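Local structure of methanol--corrinoid protein co-methyltransferase (Methanosarcina barkeri, 2I2X) at residues A[135-139]-A[455-460]; A[3-7]-A[255-260]; A[123-127]-A[149-153]. The protein catalyses the transfer of the methyl group of methanol to the cob(I)amide cofactor held by its partner corrinoid protein MtaC in methanogenesis. All blocks are in the same frame, centred on the assembly; numbering follows the deposited sequence.

Overall arrangement
Contact 3 is wholly buried: strand 119-126 of the TIM barrel packs on helix 143-155, and apolar side chains, a phenyl ring and a sulfur set obliquely against an imidazole do the work with no hydrogen bond between the segments. Contacts 1 and 2 are only partly buried, and each ties a chain terminus to the body of the fold through polar bonds. In contact 1 the C-terminal tail meets the loop between the same strand and helix that contact 3 joins; in contact 2 the N-terminal residues lie along the end of helix 240-259. Amide and water bridges dominate the first, a carboxylate the second. The three centres are each about 22 Å apart.

Contact 1 of 3, residues A[135-139]-A[455-460]; sequences FLQLR and KPENYG
The side-chain amide of Asn458 is held between two backbone groups of the loop 135-139. Its ND2 donates to Leu136 O at 3.0 Å with an N-H...O angle of 160°; the acceptor lies near the amide plane, although the donor stands above the carbonyl plane of Leu136. On the other branch, OD1 accepts from Leu138 N at 2.8 Å, again with the donor above the plane of the Asn458 side-chain carbonyl. A water bonded to OD1 also accepts from Arg139 N, so OD1 has two donors. Replacing Asn458 with an alanine would probably leave Leu136 O and Leu138 N without these partners and open a gap between loop and tail. The contact fastens the C-terminal tail, here a short 3-10 turn at 456-458, to the loop that follows strand 119-126 of the TIM barrel, with the Leu136 side chain about 8 Å from the bound corrinoid. Farther along, Asn458 O receives a weak bond from Arg139 NE (2.9 Å, 120°) and a second water, which also takes a bond from Arg139 NH2. The guanidinium lies with one face over Tyr459 C and Gly460 N. At the other end, Lys455 CE sits over the Phe135 ring, 3.5 Å from its centroid, with NZ in an off-centre cation-pi position. Leu138 CD1 packs 3.6 Å from Tyr459 CE1, while Tyr459 OH is hydrogen-bonded to Glu170 and to the backbone N of Gly168.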
ATOM      1  N   PHE A 135     -35.366  -9.181   0.304  1.00 29.93           N
ATOM      2  CA  PHE A 135     -35.457  -8.035  -0.613  1.00 28.25           C
ATOM      3  C   PHE A 135     -35.123  -6.651  -0.081  1.00 26.76           C
ATOM      4  O   PHE A 135     -35.015  -6.422   1.132  1.00 25.81           O
ATOM      5  CB  PHE A 135     -36.809  -7.925  -1.359  1.00 29.02           C
ATOM      6  CG  PHE A 135     -37.871  -8.864  -0.905  1.00 29.85           C
ATOM      7  CD1 PHE A 135     -38.597  -8.614   0.250  1.00 32.57           C
ATOM      8  CD2 PHE A 135     -38.191  -9.980  -1.688  1.00 32.09           C
ATOM      9  CE1 PHE A 135     -39.613  -9.487   0.653  1.00 34.25           C
ATOM     10  CE2 PHE A 135     -39.194 -10.862  -1.309  1.00 33.94           C
ATOM     11  CZ  PHE A 135     -39.914 -10.613  -0.132  1.00 35.31           C
ATOM     12  N   LEU A 136     -34.986  -5.733  -1.042  1.00 24.91           N
ATOM     13  CA  LEU A 136     -34.839  -4.327  -0.756  1.00 23.55           C
ATOM     14  C   LEU A 136     -36.092  -3.884  -0.047  1.00 22.99           C
ATOM     15  O   LEU A 136     -37.183  -4.410  -0.303  1.00 23.10           O
ATOM     16  CB  LEU A 136     -34.637  -3.520  -2.039  1.00 22.81           C
ATOM     17  CG  LEU A 136     -33.330  -3.695  -2.819  1.00 23.80           C
ATOM     18  CD1 LEU A 136     -33.305  -2.843  -4.100  1.00 23.59           C
ATOM     19  CD2 LEU A 136     -32.108  -3.388  -1.946  1.00 23.43           C
ATOM     20  N   GLN A 137     -35.921  -2.914   0.837  1.00 22.36           N
ATOM     21  CA  GLN A 137     -36.994  -2.307   1.583  1.00 22.26           C
ATOM     22  C   GLN A 137     -36.723  -0.824   1.690  1.00 21.45           C
ATOM     23  O   GLN A 137     -36.553  -0.263   2.776  1.00 20.69           O
ATOM     24  CB  GLN A 137     -37.075  -2.946   2.954  1.00 22.96           C
ATOM     25  CG  GLN A 137     -37.615  -4.369   2.895  1.00 27.28           C
ATOM     26  CD  GLN A 137     -38.154  -4.819   4.227  1.00 34.65           C
ATOM     27  OE1 GLN A 137     -39.376  -4.989   4.382  1.00 37.21           O
ATOM     28  NE2 GLN A 137     -37.253  -4.983   5.224  1.00 36.06           N
ATOM     29  N   LEU A 138     -36.692  -0.189   0.528  1.00 21.23           N
ATOM     30  CA  LEU A 138     -36.192   1.169   0.397  1.00 20.81           C
ATOM     31  C   LEU A 138     -37.051   2.191   1.103  1.00 21.30           C
ATOM     32  O   LEU A 138     -36.578   3.279   1.413  1.00 21.15           O
ATOM     33  CB  LEU A 138     -36.052   1.532  -1.071  1.00 20.60           C
ATOM     34  CG  LEU A 138     -35.131   0.686  -1.946  1.00 20.14           C
ATOM     35  CD1 LEU A 138     -35.083   1.310  -3.332  1.00 18.41           C
ATOM     36  CD2 LEU A 138     -33.711   0.579  -1.354  1.00 19.43           C
ATOM     37  N   ARG A 139     -38.312   1.839   1.344  1.00 22.00           N
ATOM     38  CA  ARG A 139     -39.264   2.722   2.019  1.00 22.85           C
ATOM     39  C   ARG A 139     -39.865   2.075   3.266  1.00 23.59           C
ATOM     40  O   ARG A 139     -40.786   2.604   3.859  1.00 24.69           O
ATOM     41  CB  ARG A 139     -40.346   3.175   1.038  1.00 22.37           C
ATOM     42  CG  ARG A 139     -39.728   3.849  -0.183  1.00 22.44           C
ATOM     43  CD  ARG A 139     -40.689   4.155  -1.319  1.00 19.88           C
ATOM     44  NE  ARG A 139     -39.920   4.778  -2.387  1.00 17.89           N
ATOM     45  CZ  ARG A 139     -40.350   5.768  -3.158  1.00 18.07           C
ATOM     46  NH1 ARG A 139     -41.596   6.245  -3.022  1.00 19.53           N
ATOM     47  NH2 ARG A 139     -39.537   6.282  -4.079  1.00 15.71           N
ATOM     48  N   LYS A 455     -39.403  -5.421  -6.204  1.00 21.26           N
ATOM     49  CA  LYS A 455     -40.613  -4.971  -5.533  1.00 21.19           C
ATOM     50  C   LYS A 455     -40.878  -3.556  -5.985  1.00 21.28           C
ATOM     51  O   LYS A 455     -40.237  -2.623  -5.503  1.00 21.30           O
ATOM     52  CB  LYS A 455     -40.481  -4.994  -4.011  1.00 21.27           C
ATOM     53  CG  LYS A 455     -40.248  -6.372  -3.385  1.00 23.27           C
ATOM     54  CD  LYS A 455     -41.374  -7.319  -3.692  1.00 27.39           C
ATOM     55  CE  LYS A 455     -41.178  -8.648  -3.001  1.00 30.08           C
ATOM     56  NZ  LYS A 455     -41.735  -9.789  -3.814  1.00 32.38           N
ATOM     57  N   PRO A 456     -41.825  -3.386  -6.921  1.00 20.96           N
ATOM     58  CA  PRO A 456     -42.131  -2.062  -7.467  1.00 20.59           C
ATOM     59  C   PRO A 456     -42.472  -1.005  -6.405  1.00 20.36           C
ATOM     60  O   PRO A 456     -42.256   0.195  -6.623  1.00 20.75           O
ATOM     61  CB  PRO A 456     -43.318  -2.348  -8.403  1.00 20.15           C
ATOM     62  CG  PRO A 456     -43.090  -3.766  -8.825  1.00 19.40           C
ATOM     63  CD  PRO A 456     -42.628  -4.440  -7.571  1.00 20.26           C
ATOM     64  N   GLU A 457     -42.978  -1.422  -5.257  1.00 19.75           N
ATOM     65  CA  GLU A 457     -43.291  -0.421  -4.242  1.00 20.23           C
ATOM     66  C   GLU A 457     -42.048   0.297  -3.687  1.00 19.34           C
ATOM     67  O   GLU A 457     -42.152   1.416  -3.181  1.00 19.47           O
ATOM     68  CB  GLU A 457     -44.187  -0.984  -3.128  1.00 20.42           C
ATOM     69  CG  GLU A 457     -43.559  -2.025  -2.211  1.00 23.67           C
ATOM     70  CD  GLU A 457     -43.724  -3.483  -2.690  1.00 29.28           C
ATOM     71  OE1 GLU A 457     -43.931  -3.734  -3.918  1.00 29.52           O
ATOM     72  OE2 GLU A 457     -43.609  -4.386  -1.813  1.00 30.42           O
ATOM     73  N   ASN A 458     -40.882  -0.342  -3.791  1.00 18.24           N
ATOM     74  CA  ASN A 458     -39.622   0.291  -3.411  1.00 17.27           C
ATOM     75  C   ASN A 458     -39.399   1.623  -4.155  1.00 17.73           C
ATOM     76  O   ASN A 458     -38.673   2.489  -3.693  1.00 18.18           O
ATOM     77  CB  ASN A 458     -38.461  -0.673  -3.629  1.00 15.68           C
ATOM     78  CG  ASN A 458     -38.292  -1.656  -2.484  1.00 12.94           C
ATOM     79  OD1 ASN A 458     -38.498  -1.307  -1.316  1.00  9.46           O
ATOM     80  ND2 ASN A 458     -37.897  -2.895  -2.808  1.00  6.73           N
ATOM     81  N   TYR A 459     -40.079   1.787  -5.282  1.00 18.33           N
ATOM     82  CA  TYR A 459     -39.914   2.949  -6.147  1.00 18.87           C
ATOM     83  C   TYR A 459     -41.201   3.771  -6.262  1.00 19.32           C
ATOM     84  O   TYR A 459     -41.361   4.580  -7.189  1.00 19.08           O
ATOM     85  CB  TYR A 459     -39.417   2.471  -7.505  1.00 18.28           C
ATOM     86  CG  TYR A 459     -38.209   1.631  -7.302  1.00 18.91           C
ATOM     87  CD1 TYR A 459     -36.967   2.228  -7.031  1.00 18.24           C
ATOM     88  CD2 TYR A 459     -38.294   0.234  -7.282  1.00 18.36           C
ATOM     89  CE1 TYR A 459     -35.844   1.474  -6.806  1.00 15.42           C
ATOM     90  CE2 TYR A 459     -37.156  -0.532  -7.043  1.00 18.22           C
ATOM     91  CZ  TYR A 459     -35.935   0.112  -6.810  1.00 17.36           C
ATOM     92  OH  TYR A 459     -34.794  -0.616  -6.578  1.00 20.28           O
ATOM     93  N   GLY A 460     -42.095   3.561  -5.297  1.00 20.10           N
ATOM     94  CA  GLY A 460     -43.399   4.223  -5.259  1.00 21.76           C
ATOM     95  C   GLY A 460     -44.363   3.804  -6.376  1.00 22.75           C
ATOM     96  O   GLY A 460     -45.322   4.503  -6.636  1.00 23.10           O
TER
HETATM   97  O   HOH W   1     -37.043   4.808  -3.787  1.00 11.99           O
HETATM   98  O   HOH W   2     -39.761  -0.358   1.190  1.00 20.43           O

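Contact 2 of 3, residues A[3-7]-A[255-260]; sequences AKRYT and LVAYEA
Lys4 N donates almost straight to Glu259 O at 3.3 Å, as the extended N-terminal residues meet the C-terminal end of helix 240-259, where Ala260 is the first residue to leave helical geometry, away from the metal and corrinoid sites. Glu259 carries most of the rest. Its CG is anti to the carbonyl carbon (chi1 -77°) and its chain is extended beyond, which brings the carboxylate up beside Arg5 and Tyr6. There OE2 accepts from Tyr6 N at 2.9 Å, met on the anti side, 22° out of the carboxylate plane. OE1 lies at the edge of the Arg5 guanidinium and takes two weak bonds of a salt bridge, from NE at 3.3 Å and from NH2 at 3.4 Å. Both N-H groups share OE1 and the planes are 64° apart, so this is not a coplanar bidentate pair. The Tyr6 ring presents its edge to Glu259, with CD2 3.5 Å from CG, and the same CD2 touches Leu255 CD1. One carboxylate thus holds the N-terminal segment by Arg5 and Tyr6 N and links its own helix to helix 389-409 through an OE2 salt bridge with Arg392, surroundings that would probably favour its ionised form.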
ATOM      1  N   ALA A   3     -35.082  17.057  -7.467  1.00 35.31           N
ATOM      2  CA  ALA A   3     -35.793  18.326  -7.117  1.00 34.98           C
ATOM      3  C   ALA A   3     -35.552  19.392  -8.201  1.00 34.23           C
ATOM      4  O   ALA A   3     -36.441  19.644  -9.008  1.00 34.85           O
ATOM      5  CB  ALA A   3     -35.380  18.834  -5.711  1.00 35.18           C
ATOM      6  N   LYS A   4     -34.363  19.992  -8.247  1.00 32.74           N
ATOM      7  CA  LYS A   4     -34.109  21.090  -9.207  1.00 31.30           C
ATOM      8  C   LYS A   4     -33.094  20.701 -10.293  1.00 28.94           C
ATOM      9  O   LYS A   4     -31.892  20.674 -10.053  1.00 29.04           O
ATOM     10  CB  LYS A   4     -33.703  22.381  -8.459  1.00 31.80           C
ATOM     11  CG  LYS A   4     -33.487  23.631  -9.348  1.00 34.13           C
ATOM     12  CD  LYS A   4     -34.760  24.045 -10.098  1.00 39.70           C
ATOM     13  CE  LYS A   4     -34.518  25.270 -11.014  1.00 42.51           C
ATOM     14  NZ  LYS A   4     -33.702  24.961 -12.243  1.00 42.97           N
ATOM     15  N   ARG A   5     -33.582  20.424 -11.492  1.00 26.44           N
ATOM     16  CA  ARG A   5     -32.781  19.697 -12.483  1.00 24.19           C
ATOM     17  C   ARG A   5     -31.813  20.545 -13.302  1.00 21.81           C
ATOM     18  O   ARG A   5     -32.081  21.703 -13.548  1.00 21.69           O
ATOM     19  CB  ARG A   5     -33.684  18.835 -13.361  1.00 24.24           C
ATOM     20  CG  ARG A   5     -34.805  18.237 -12.540  1.00 25.93           C
ATOM     21  CD  ARG A   5     -35.084  16.801 -12.860  1.00 26.72           C
ATOM     22  NE  ARG A   5     -34.388  15.948 -11.924  1.00 27.93           N
ATOM     23  CZ  ARG A   5     -34.934  14.991 -11.176  1.00 28.87           C
ATOM     24  NH1 ARG A   5     -36.234  14.707 -11.224  1.00 25.36           N
ATOM     25  NH2 ARG A   5     -34.138  14.292 -10.373  1.00 30.64           N
ATOM     26  N   TYR A   6     -30.685  19.961 -13.704  1.00 19.12           N
ATOM     27  CA  TYR A   6     -29.671  20.689 -14.464  1.00 17.27           C
ATOM     28  C   TYR A   6     -30.002  20.701 -15.934  1.00 16.55           C
ATOM     29  O   TYR A   6     -30.250  19.661 -16.521  1.00 15.90           O
ATOM     30  CB  TYR A   6     -28.253  20.109 -14.242  1.00 16.36           C
ATOM     31  CG  TYR A   6     -27.630  20.581 -12.963  1.00 14.84           C
ATOM     32  CD1 TYR A   6     -26.788  21.690 -12.936  1.00 12.85           C
ATOM     33  CD2 TYR A   6     -27.907  19.934 -11.756  1.00 15.79           C
ATOM     34  CE1 TYR A   6     -26.235  22.145 -11.725  1.00 11.53           C
ATOM     35  CE2 TYR A   6     -27.358  20.371 -10.547  1.00 14.29           C
ATOM     36  CZ  TYR A   6     -26.534  21.482 -10.549  1.00 12.48           C
ATOM     37  OH  TYR A   6     -26.010  21.901  -9.367  1.00 13.71           O
ATOM     38  N   THR A   7     -29.992  21.886 -16.532  1.00 16.66           N
ATOM     39  CA  THR A   7     -30.289  22.026 -17.968  1.00 16.82           C
ATOM     40  C   THR A   7     -29.219  22.859 -18.625  1.00 17.11           C
ATOM     41  O   THR A   7     -29.343  23.256 -19.785  1.00 17.83           O
ATOM     42  CB  THR A   7     -31.741  22.584 -18.248  1.00 16.72           C
ATOM     43  OG1 THR A   7     -31.993  23.722 -17.420  1.00 17.60           O
ATOM     44  CG2 THR A   7     -32.807  21.516 -17.910  1.00 15.21           C
ATOM     45  N   LEU A 255     -25.975  12.377 -10.487  1.00  7.33           N
ATOM     46  CA  LEU A 255     -26.284  13.795 -10.553  1.00  7.45           C
ATOM     47  C   LEU A 255     -27.466  14.218  -9.661  1.00  7.71           C
ATOM     48  O   LEU A 255     -27.513  15.353  -9.195  1.00  8.69           O
ATOM     49  CB  LEU A 255     -26.528  14.201 -12.004  1.00  7.14           C
ATOM     50  CG  LEU A 255     -26.967  15.645 -12.264  1.00  8.35           C
ATOM     51  CD1 LEU A 255     -25.869  16.629 -11.943  1.00  8.74           C
ATOM     52  CD2 LEU A 255     -27.434  15.849 -13.700  1.00  8.53           C
ATOM     53  N   VAL A 256     -28.407  13.300  -9.418  1.00  7.68           N
ATOM     54  CA  VAL A 256     -29.625  13.589  -8.654  1.00  7.39           C
ATOM     55  C   VAL A 256     -29.355  14.108  -7.232  1.00  8.03           C
ATOM     56  O   VAL A 256     -30.031  15.040  -6.767  1.00  8.70           O
ATOM     57  CB  VAL A 256     -30.629  12.357  -8.620  1.00  7.65           C
ATOM     58  CG1 VAL A 256     -31.781  12.619  -7.695  1.00  6.48           C
ATOM     59  CG2 VAL A 256     -31.153  12.023 -10.010  1.00  4.61           C
ATOM     60  N   ALA A 257     -28.376  13.513  -6.549  1.00  7.96           N
ATOM     61  CA  ALA A 257     -27.965  13.972  -5.226  1.00  7.90           C
ATOM     62  C   ALA A 257     -27.802  15.504  -5.171  1.00  7.91           C
ATOM     63  O   ALA A 257     -28.267  16.169  -4.230  1.00  7.19           O
ATOM     64  CB  ALA A 257     -26.682  13.274  -4.824  1.00  7.84           C
ATOM     65  N   TYR A 258     -27.166  16.051  -6.203  1.00  8.05           N
ATOM     66  CA  TYR A 258     -26.835  17.480  -6.256  1.00  8.58           C
ATOM     67  C   TYR A 258     -28.086  18.293  -6.603  1.00  8.93           C
ATOM     68  O   TYR A 258     -28.380  19.322  -5.973  1.00  8.27           O
ATOM     69  CB  TYR A 258     -25.626  17.706  -7.205  1.00  8.83           C
ATOM     70  CG  TYR A 258     -24.513  16.757  -6.781  1.00  9.73           C
ATOM     71  CD1 TYR A 258     -23.724  17.021  -5.638  1.00  9.17           C
ATOM     72  CD2 TYR A 258     -24.356  15.530  -7.415  1.00  8.63           C
ATOM     73  CE1 TYR A 258     -22.777  16.101  -5.191  1.00  9.23           C
ATOM     74  CE2 TYR A 258     -23.433  14.622  -6.978  1.00  9.15           C
ATOM     75  CZ  TYR A 258     -22.639  14.904  -5.874  1.00 11.04           C
ATOM     76  OH  TYR A 258     -21.713  13.954  -5.479  1.00 11.20           O
ATOM     77  N   GLU A 259     -28.850  17.786  -7.571  1.00  9.48           N
ATOM     78  CA  GLU A 259     -30.151  18.359  -7.906  1.00  9.39           C
ATOM     79  C   GLU A 259     -30.980  18.466  -6.645  1.00  9.49           C
ATOM     80  O   GLU A 259     -31.668  19.449  -6.439  1.00  9.81           O
ATOM     81  CB  GLU A 259     -30.842  17.507  -8.980  1.00  8.66           C
ATOM     82  CG  GLU A 259     -30.249  17.788 -10.345  1.00  9.74           C
ATOM     83  CD  GLU A 259     -30.690  16.853 -11.446  1.00 12.04           C
ATOM     84  OE1 GLU A 259     -31.141  15.717 -11.154  1.00 12.41           O
ATOM     85  OE2 GLU A 259     -30.557  17.260 -12.628  1.00 12.51           O
ATOM     86  N   ALA A 260     -30.857  17.471  -5.770  1.00  9.71           N
ATOM     87  CA  ALA A 260     -31.725  17.381  -4.613  1.00  9.68           C
ATOM     88  C   ALA A 260     -31.091  17.957  -3.379  1.00  9.87           C
ATOM     89  O   ALA A 260     -31.555  17.717  -2.270  1.00 10.42           O
ATOM     90  CB  ALA A 260     -32.151  15.929  -4.366  1.00  9.22           C
TER

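Contact 3 of 3, residues A[123-127]-A[149-153]; sequences RHTIG and AFEQC
The Phe150 ring receives Ile126 over one face: CB stands 3.9 Å from the ring centroid and 17° off the normal, a CH-pi contact, while CG1 lies 3.8 Å above the plane near the ring centre. The His124 ring is met obliquely by Cys153 SG, 4.6 Å from its centroid. This is the strand-to-helix half of a beta-alpha-beta unit of the TIM barrel, in which strand 119-126 leads into helix 143-155 and then strand 160-163. The short segments 123-126 and 149-153 run nearly antiparallel, at 160°, with 9.0 Å between their axes, as expected of a barrel strand covered by its own helix. The Ile126 side chain lies about 9 Å from that of the zinc ligand Glu164 and about 9 Å from the bound corrinoid, near both without belonging to either site.

His124 and Ile126 point toward the helix, whereas Thr125 between them points away, the alternation that gives a barrel strand its two sides. Thr125 OG1 is hydrogen-bonded to Glu84 OE2 there. Ile126 does most of the packing: CB and CG2 meet the outer end of the Phe150 ring at CZ and CE2, and CG1 runs back over it toward Ala149 CB, 3.8 Å away. In Ile126, CG2 is anti to the backbone N while CG1 lies beside it (chi1 -79°), and this spreads the two branches across the ring and the alanine methyl. Elsewhere the Phe150 ring meets that of Phe146 edge-to-face and touches Leu161 and Val163 of the next strand, so it fills the layer between helix and sheet. The His124 ring meets that of His87 at about a right angle. No hydrogen bond links the two segments. One turn along the helix from Ala149, Cys153 SG approaches to 3.5 Å from His124 CD2.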
ATOM      1  N   ARG A 123     -15.601  12.643   7.219  1.00  8.69           N
ATOM      2  CA  ARG A 123     -16.706  12.203   6.425  1.00  9.16           C
ATOM      3  C   ARG A 123     -17.159  10.875   6.959  1.00  9.91           C
ATOM      4  O   ARG A 123     -16.332   9.970   7.151  1.00 10.14           O
ATOM      5  CB  ARG A 123     -16.261  12.031   5.005  1.00  8.97           C
ATOM      6  CG  ARG A 123     -17.293  11.408   4.101  1.00  9.14           C
ATOM      7  CD  ARG A 123     -16.607  11.249   2.772  1.00  9.19           C
ATOM      8  NE  ARG A 123     -17.481  11.574   1.694  1.00  9.06           N
ATOM      9  CZ  ARG A 123     -17.131  12.240   0.610  1.00 10.10           C
ATOM     10  NH1 ARG A 123     -15.898  12.677   0.416  1.00  7.95           N
ATOM     11  NH2 ARG A 123     -18.061  12.463  -0.298  1.00 13.76           N
ATOM     12  N   HIS A 124     -18.465  10.777   7.209  1.00  9.65           N
ATOM     13  CA  HIS A 124     -19.099   9.539   7.571  1.00  9.79           C
ATOM     14  C   HIS A 124     -20.008   9.151   6.443  1.00 10.09           C
ATOM     15  O   HIS A 124     -20.799   9.962   5.967  1.00 10.37           O
ATOM     16  CB  HIS A 124     -19.914   9.701   8.854  1.00  9.88           C
ATOM     17  CG  HIS A 124     -19.239   9.140  10.064  1.00 10.53           C
ATOM     18  ND1 HIS A 124     -17.900   9.357  10.343  1.00 11.47           N
ATOM     19  CD2 HIS A 124     -19.704   8.347  11.053  1.00  8.07           C
ATOM     20  CE1 HIS A 124     -17.582   8.737  11.464  1.00  9.09           C
ATOM     21  NE2 HIS A 124     -18.653   8.102  11.904  1.00  8.81           N
ATOM     22  N   THR A 125     -19.877   7.901   6.020  1.00 10.47           N
ATOM     23  CA  THR A 125     -20.687   7.305   4.978  1.00 10.23           C
ATOM     24  C   THR A 125     -21.575   6.233   5.630  1.00 10.67           C
ATOM     25  O   THR A 125     -21.111   5.120   5.960  1.00 10.07           O
ATOM     26  CB  THR A 125     -19.774   6.671   3.912  1.00 10.53           C
ATOM     27  OG1 THR A 125     -18.964   7.690   3.342  1.00 10.59           O
ATOM     28  CG2 THR A 125     -20.584   5.953   2.794  1.00 11.21           C
ATOM     29  N   ILE A 126     -22.854   6.587   5.821  1.00 11.16           N
ATOM     30  CA  ILE A 126     -23.838   5.719   6.434  1.00 10.39           C
ATOM     31  C   ILE A 126     -23.984   4.507   5.521  1.00 10.34           C
ATOM     32  O   ILE A 126     -23.808   4.610   4.306  1.00  9.48           O
ATOM     33  CB  ILE A 126     -25.162   6.516   6.631  1.00 11.60           C
ATOM     34  CG1 ILE A 126     -25.074   7.425   7.871  1.00 13.46           C
ATOM     35  CG2 ILE A 126     -26.418   5.598   6.805  1.00  9.52           C
ATOM     36  CD1 ILE A 126     -23.838   8.307   7.972  1.00 13.58           C
ATOM     37  N   GLY A 127     -24.235   3.342   6.102  1.00 10.46           N
ATOM     38  CA  GLY A 127     -24.634   2.185   5.297  1.00 12.16           C
ATOM     39  C   GLY A 127     -26.084   2.205   4.791  1.00 12.82           C
ATOM     40  O   GLY A 127     -27.003   2.581   5.523  1.00 12.26           O
ATOM     41  N   ALA A 149     -29.310   7.566  11.487  1.00 18.07           N
ATOM     42  CA  ALA A 149     -27.877   7.399  11.367  1.00 18.49           C
ATOM     43  C   ALA A 149     -27.221   8.693  10.846  1.00 18.33           C
ATOM     44  O   ALA A 149     -26.221   9.160  11.420  1.00 18.45           O
ATOM     45  CB  ALA A 149     -27.519   6.190  10.515  1.00 18.27           C
ATOM     46  N   PHE A 150     -27.799   9.281   9.799  1.00 17.58           N
ATOM     47  CA  PHE A 150     -27.246  10.507   9.248  1.00 17.51           C
ATOM     48  C   PHE A 150     -27.297  11.583  10.307  1.00 17.48           C
ATOM     49  O   PHE A 150     -26.319  12.268  10.531  1.00 17.37           O
ATOM     50  CB  PHE A 150     -27.990  10.998   7.997  1.00 17.47           C
ATOM     51  CG  PHE A 150     -27.700  10.216   6.756  1.00 17.40           C
ATOM     52  CD1 PHE A 150     -26.558  10.486   5.986  1.00 15.99           C
ATOM     53  CD2 PHE A 150     -28.594   9.232   6.316  1.00 17.08           C
ATOM     54  CE1 PHE A 150     -26.286   9.770   4.823  1.00 13.73           C
ATOM     55  CE2 PHE A 150     -28.327   8.493   5.139  1.00 15.82           C
ATOM     56  CZ  PHE A 150     -27.159   8.766   4.399  1.00 15.22           C
ATOM     57  N   GLU A 151     -28.419  11.750  10.982  1.00 17.99           N
ATOM     58  CA  GLU A 151     -28.456  12.912  11.850  1.00 19.25           C
ATOM     59  C   GLU A 151     -27.667  12.775  13.162  1.00 18.79           C
ATOM     60  O   GLU A 151     -27.130  13.754  13.675  1.00 18.39           O
ATOM     61  CB  GLU A 151     -29.869  13.460  12.005  1.00 19.46           C
ATOM     62  CG  GLU A 151     -30.517  13.328  13.318  1.00 22.85           C
ATOM     63  CD  GLU A 151     -31.919  13.962  13.275  1.00 27.97           C
ATOM     64  OE1 GLU A 151     -32.032  15.205  13.464  1.00 27.80           O
ATOM     65  OE2 GLU A 151     -32.891  13.206  13.033  1.00 28.56           O
ATOM     66  N   GLN A 152     -27.568  11.550  13.670  1.00 18.70           N
ATOM     67  CA  GLN A 152     -26.813  11.298  14.877  1.00 18.97           C
ATOM     68  C   GLN A 152     -25.326  11.511  14.638  1.00 18.46           C
ATOM     69  O   GLN A 152     -24.660  12.131  15.473  1.00 18.05           O
ATOM     70  CB  GLN A 152     -27.081   9.901  15.414  1.00 19.64           C
ATOM     71  CG  GLN A 152     -28.452   9.737  16.041  1.00 22.95           C
ATOM     72  CD  GLN A 152     -28.577  10.544  17.293  1.00 29.07           C
ATOM     73  OE1 GLN A 152     -27.725  10.446  18.193  1.00 31.54           O
ATOM     74  NE2 GLN A 152     -29.633  11.374  17.371  1.00 30.32           N
ATOM     75  N   CYS A 153     -24.818  11.021  13.499  1.00 17.93           N
ATOM     76  CA  CYS A 153     -23.413  11.212  13.133  1.00 17.13           C
ATOM     77  C   CYS A 153     -23.134  12.671  12.882  1.00 17.39           C
ATOM     78  O   CYS A 153     -22.053  13.181  13.215  1.00 17.09           O
ATOM     79  CB  CYS A 153     -23.058  10.423  11.891  1.00 16.82           C
ATOM     80  SG  CYS A 153     -23.032   8.667  12.212  1.00 15.08           S
TER